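Gene activator AphA (Vibrio cholerae, PDB 1YG2) activates virulence genes in the cholera bacterium and, as a winged helix transcription factor of the PadR-like family, probably does so by binding DNA as a dimer. Local coordinates at residues A27-G30 with Y31-K34; L149-L152 with T153-N157. One frame throughout, in Å; residues are numbered along the deposited sequence.

Interaction 1. Residues A27-G30 with Y31-K34; sequences ASIG and YFWK
Tyr31 lays one face of its ring over the backbone of Ser28, with Ser28 CA 3.6 Å from the ring centroid in a CH-pi contact 21° off the normal. Ala27 O lies over the same face, farther from the ring plane and likewise offset toward the rim, and Ser28 CB touches Tyr31 CE1 at 3.8 Å. The ring reaches back over this 3-10 turn because CG stands beside the backbone N and anti to the carbonyl carbon (chi1 -60°). Alongside, Tyr31 N gives a hydrogen bond of 2.9 Å to Ser28 O, the usual 3-10 link.

Ile29 O closes the next turn with two donors: Phe32 N at 3.1 Å from above the carbonyl plane, and Trp33 N at 2.8 Å nearly in line with C=O. The same oxygen sits over a face of the Phe32 ring, 3.6 Å above its plane. Ile29 CG2 touches the Phe32 ring at CZ and the Trp33 side chain at CB, 4.0 Å from each.

The turn, in the PadR-like winged helix region, joins helix 18-25 to helix 37-49. Ile29 and Trp33 pack on helices 3-13 and 18-25, Tyr31 and Phe32 on helix 145-177; Phe32 also meets Ser97 of the second subunit.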
loop_
_atom_site.group_PDB
_atom_site.type_symbol
_atom_site.label_atom_id
_atom_site.label_comp_id
_atom_site.label_asym_id
_atom_site.label_seq_id
_atom_site.Cartn_x
_atom_site.Cartn_y
_atom_site.Cartn_z
ATOM N N ALA A 27 -16.431 -6.522 11.038
ATOM C CA ALA A 27 -16.894 -5.193 11.423
ATOM C C ALA A 27 -15.745 -4.170 11.388
ATOM O O ALA A 27 -15.018 -4.081 10.391
ATOM C CB ALA A 27 -17.534 -5.229 12.810
ATOM N N SER A 28 -15.571 -3.418 12.473
ATOM C CA SER A 28 -14.541 -2.383 12.543
ATOM C C SER A 28 -13.125 -2.818 12.164
ATOM O O SER A 28 -12.393 -2.058 11.528
ATOM C CB SER A 28 -14.510 -1.751 13.940
ATOM O OG SER A 28 -14.014 -2.658 14.914
ATOM N N ILE A 29 -12.726 -4.026 12.552
ATOM C CA ILE A 29 -11.378 -4.481 12.214
ATOM C C ILE A 29 -11.236 -4.608 10.698
ATOM O O ILE A 29 -10.139 -4.463 10.150
ATOM C CB ILE A 29 -11.038 -5.820 12.912
ATOM C CG1 ILE A 29 -10.946 -5.585 14.420
ATOM C CG2 ILE A 29 -9.715 -6.368 12.391
ATOM C CD1 ILE A 29 -10.501 -6.786 15.222
ATOM N N GLY A 30 -12.353 -4.856 10.019
ATOM C CA GLY A 30 -12.317 -4.965 8.576
ATOM C C GLY A 30 -11.969 -3.640 7.905
ATOM O O GLY A 30 -11.749 -3.597 6.694
ATOM N N TYR A 31 -11.918 -2.552 8.668
ATOM C CA TYR A 31 -11.571 -1.254 8.082
ATOM C C TYR A 31 -10.085 -1.198 7.770
ATOM O O TYR A 31 -9.654 -0.398 6.955
ATOM C CB TYR A 31 -11.885 -0.099 9.045
ATOM C CG TYR A 31 -13.326 0.024 9.470
ATOM C CD1 TYR A 31 -13.654 0.599 10.697
ATOM C CD2 TYR A 31 -14.366 -0.446 8.663
ATOM C CE1 TYR A 31 -14.979 0.700 11.120
ATOM C CE2 TYR A 31 -15.705 -0.351 9.077
ATOM C CZ TYR A 31 -15.998 0.221 10.308
ATOM O OH TYR A 31 -17.298 0.288 10.749
ATOM N N PHE A 32 -9.298 -2.051 8.415
ATOM C CA PHE A 32 -7.857 -2.011 8.211
ATOM C C PHE A 32 -7.173 -3.368 8.122
ATOM O O PHE A 32 -5.997 -3.454 7.775
ATOM C CB PHE A 32 -7.223 -1.196 9.342
ATOM C CG PHE A 32 -7.325 -1.855 10.686
ATOM C CD1 PHE A 32 -6.333 -2.728 11.124
ATOM C CD2 PHE A 32 -8.424 -1.634 11.502
ATOM C CE1 PHE A 32 -6.436 -3.376 12.359
ATOM C CE2 PHE A 32 -8.542 -2.275 12.735
ATOM C CZ PHE A 32 -7.542 -3.149 13.163
ATOM N N TRP A 33 -7.889 -4.432 8.449
ATOM C CA TRP A 33 -7.273 -5.742 8.356
ATOM C C TRP A 33 -8.262 -6.776 7.837
ATOM O O TRP A 33 -9.258 -7.093 8.480
ATOM C CB TRP A 33 -6.709 -6.167 9.715
ATOM C CG TRP A 33 -5.675 -7.218 9.585
ATOM C CD1 TRP A 33 -5.878 -8.552 9.384
ATOM C CD2 TRP A 33 -4.265 -7.018 9.546
ATOM N NE1 TRP A 33 -4.677 -9.196 9.218
ATOM C CE2 TRP A 33 -3.664 -8.272 9.313
ATOM C CE3 TRP A 33 -3.439 -5.891 9.683
ATOM C CZ2 TRP A 33 -2.282 -8.440 9.216
ATOM C CZ3 TRP A 33 -2.061 -6.054 9.586
ATOM C CH2 TRP A 33 -1.498 -7.321 9.354
ATOM N N LYS A 34 -7.960 -7.306 6.661
ATOM C CA LYS A 34 -8.805 -8.290 6.016
ATOM C C LYS A 34 -8.361 -9.717 6.330
ATOM O O LYS A 34 -7.244 -10.114 6.003
ATOM C CB LYS A 34 -8.776 -8.045 4.505
ATOM C CG LYS A 34 -9.780 -8.836 3.691
ATOM C CD LYS A 34 -9.178 -10.105 3.116
ATOM C CE LYS A 34 -10.072 -10.657 2.006
ATOM N NZ LYS A 34 -10.261 -9.649 0.914
#

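Interaction 2. Residues L149-L152 with T153-N157; sequences LERL and TLRRN
Thr153 turns its hydroxyl back onto the preceding helical turn, where OG1 donates a hydrogen bond of 2.6 Å to Glu150 O from 18° off the carbonyl plane. A chi1 of 61° puts OG1 between the backbone N and carbonyl carbon, and carries the methyl CG2 to the Leu149 O side, 3.6 Å from that oxygen. Glu150 O has a second donor in Leu154 N, 2.9 Å away, so the hydroxyl adds to the regular helix bond instead of replacing it. Thr153 N itself reaches Leu149 O at 3.0 Å.

One turn apart, Arg151 and Arg155 run side by side and point the same way, their guanidinium planes only 8° apart. Arg151, extended from CG to NE, carries its guanidinium out alongside Arg155. Arg155 CD lies over a face of the Arg151 group, toward its rim, and Arg151 NH2 comes within 4.0 Å of Arg155 NE.

The partners that hold the arginines lie farther out. Arg155 forms salt bridges with Glu133 of helix 108-136 and with Glu170 of the second subunit, and Arg151 NE makes a weak bond to Tyr137 O. Two further bonds anchor the helix: Glu150 OE1 meets the hydroxyl of Tyr137, and Trp167 NE1 of the second subunit hydrogen-bonds to Leu152 O.

Two like charges this close would probably repel, but the two carboxylates on Arg155 should offset much of that cost, and one of them ties this helix across the dimer interface.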
loop_
_atom_site.group_PDB
_atom_site.type_symbol
_atom_site.label_atom_id
_atom_site.label_comp_id
_atom_site.label_asym_id
_atom_site.label_seq_id
_atom_site.Cartn_x
_atom_site.Cartn_y
_atom_site.Cartn_z
ATOM N N LEU A 149 -10.951 5.748 17.786
ATOM C CA LEU A 149 -9.894 4.955 17.175
ATOM C C LEU A 149 -10.438 4.244 15.926
ATOM O O LEU A 149 -9.819 4.297 14.859
ATOM C CB LEU A 149 -9.363 3.926 18.177
ATOM C CG LEU A 149 -8.613 4.478 19.396
ATOM C CD1 LEU A 149 -8.083 3.317 20.231
ATOM C CD2 LEU A 149 -7.465 5.374 18.941
ATOM N N GLU A 150 -11.592 3.586 16.064
ATOM C CA GLU A 150 -12.215 2.887 14.939
ATOM C C GLU A 150 -12.433 3.886 13.812
ATOM O O GLU A 150 -12.133 3.616 12.645
ATOM C CB GLU A 150 -13.573 2.308 15.345
ATOM C CG GLU A 150 -13.539 1.354 16.524
ATOM C CD GLU A 150 -14.924 0.848 16.890
ATOM O OE1 GLU A 150 -15.917 1.568 16.632
ATOM O OE2 GLU A 150 -15.025 -0.263 17.450
ATOM N N ARG A 151 -12.960 5.047 14.188
ATOM C CA ARG A 151 -13.230 6.112 13.245
ATOM C C ARG A 151 -11.973 6.443 12.455
ATOM O O ARG A 151 -12.007 6.577 11.236
ATOM C CB ARG A 151 -13.723 7.366 13.985
ATOM C CG ARG A 151 -13.927 8.569 13.065
ATOM C CD ARG A 151 -14.439 9.806 13.797
ATOM N NE ARG A 151 -14.389 10.985 12.930
ATOM C CZ ARG A 151 -13.326 11.767 12.792
ATOM N NH1 ARG A 151 -12.218 11.507 13.478
ATOM N NH2 ARG A 151 -13.357 12.787 11.943
ATOM N N LEU A 152 -10.850 6.564 13.149
ATOM C CA LEU A 152 -9.603 6.883 12.465
ATOM C C LEU A 152 -9.171 5.783 11.485
ATOM O O LEU A 152 -8.703 6.083 10.389
ATOM C CB LEU A 152 -8.505 7.165 13.496
ATOM C CG LEU A 152 -8.684 8.478 14.272
ATOM C CD1 LEU A 152 -7.721 8.524 15.449
ATOM C CD2 LEU A 152 -8.457 9.667 13.338
ATOM N N THR A 153 -9.328 4.512 11.857
ATOM C CA THR A 153 -8.941 3.449 10.939
ATOM C C THR A 153 -9.849 3.500 9.718
ATOM O O THR A 153 -9.404 3.258 8.598
ATOM C CB THR A 153 -9.038 2.058 11.575
ATOM O OG1 THR A 153 -10.389 1.805 11.959
ATOM C CG2 THR A 153 -8.113 1.963 12.783
ATOM N N LEU A 154 -11.123 3.821 9.936
ATOM C CA LEU A 154 -12.063 3.926 8.821
ATOM C C LEU A 154 -11.603 5.073 7.916
ATOM O O LEU A 154 -11.539 4.935 6.693
ATOM C CB LEU A 154 -13.493 4.212 9.330
ATOM C CG LEU A 154 -14.545 4.522 8.253
ATOM C CD1 LEU A 154 -14.632 3.370 7.284
ATOM C CD2 LEU A 154 -15.905 4.761 8.883
ATOM N N ARG A 155 -11.260 6.202 8.529
ATOM C CA ARG A 155 -10.823 7.377 7.780
ATOM C C ARG A 155 -9.601 7.121 6.900
ATOM O O ARG A 155 -9.428 7.777 5.871
ATOM C CB ARG A 155 -10.505 8.531 8.739
ATOM C CG ARG A 155 -11.630 8.905 9.695
ATOM C CD ARG A 155 -12.441 10.052 9.179
ATOM N NE ARG A 155 -11.578 11.143 8.737
ATOM C CZ ARG A 155 -11.904 11.965 7.749
ATOM N NH1 ARG A 155 -13.072 11.805 7.132
ATOM N NH2 ARG A 155 -11.060 12.908 7.348
ATOM N N ARG A 156 -8.745 6.180 7.288
ATOM C CA ARG A 156 -7.550 5.913 6.487
ATOM C C ARG A 156 -7.889 5.370 5.101
ATOM O O ARG A 156 -7.339 5.828 4.101
ATOM C CB ARG A 156 -6.619 4.930 7.202
ATOM C CG ARG A 156 -5.204 4.957 6.644
ATOM C CD ARG A 156 -4.508 3.614 6.749
ATOM N NE ARG A 156 -4.168 3.123 5.418
ATOM C CZ ARG A 156 -4.846 2.185 4.767
ATOM N NH1 ARG A 156 -5.904 1.618 5.331
ATOM N NH2 ARG A 156 -4.489 1.840 3.537
ATOM N N ASN A 157 -8.786 4.388 5.038
ATOM C CA ASN A 157 -9.173 3.800 3.753
ATOM C C ASN A 157 -9.730 4.896 2.894
ATOM O O ASN A 157 -9.423 5.012 1.713
ATOM C CB ASN A 157 -10.293 2.774 3.908
ATOM C CG ASN A 157 -9.942 1.663 4.840
ATOM O OD1 ASN A 157 -9.098 0.820 4.530
ATOM N ND2 ASN A 157 -10.589 1.645 6.001
#

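In the fold
Interaction 1 comes first along the chain, in the loop between helices 18-25 and 37-49 of the PadR-like region; interaction 2 follows far later, on helix 145-177 in the C-terminal virulence-activator region. Yet their centres are just 9 Å apart, and they touch. Tyr31 O and Asn157 ND2 probably share a hydrogen bond, though the modelled 2.4 Å is too short to be taken at face value. Tyr31 CD1 packs 3.7 Å from Thr153 OG1, and Phe32 CD2 lies 3.7 Å from Thr153 CB. The loop thus docks the winged helix region onto the C-terminal helix. Since both contacts also meet the second subunit, this junction probably helps set how the presumed DNA-binding domains sit on the dimer.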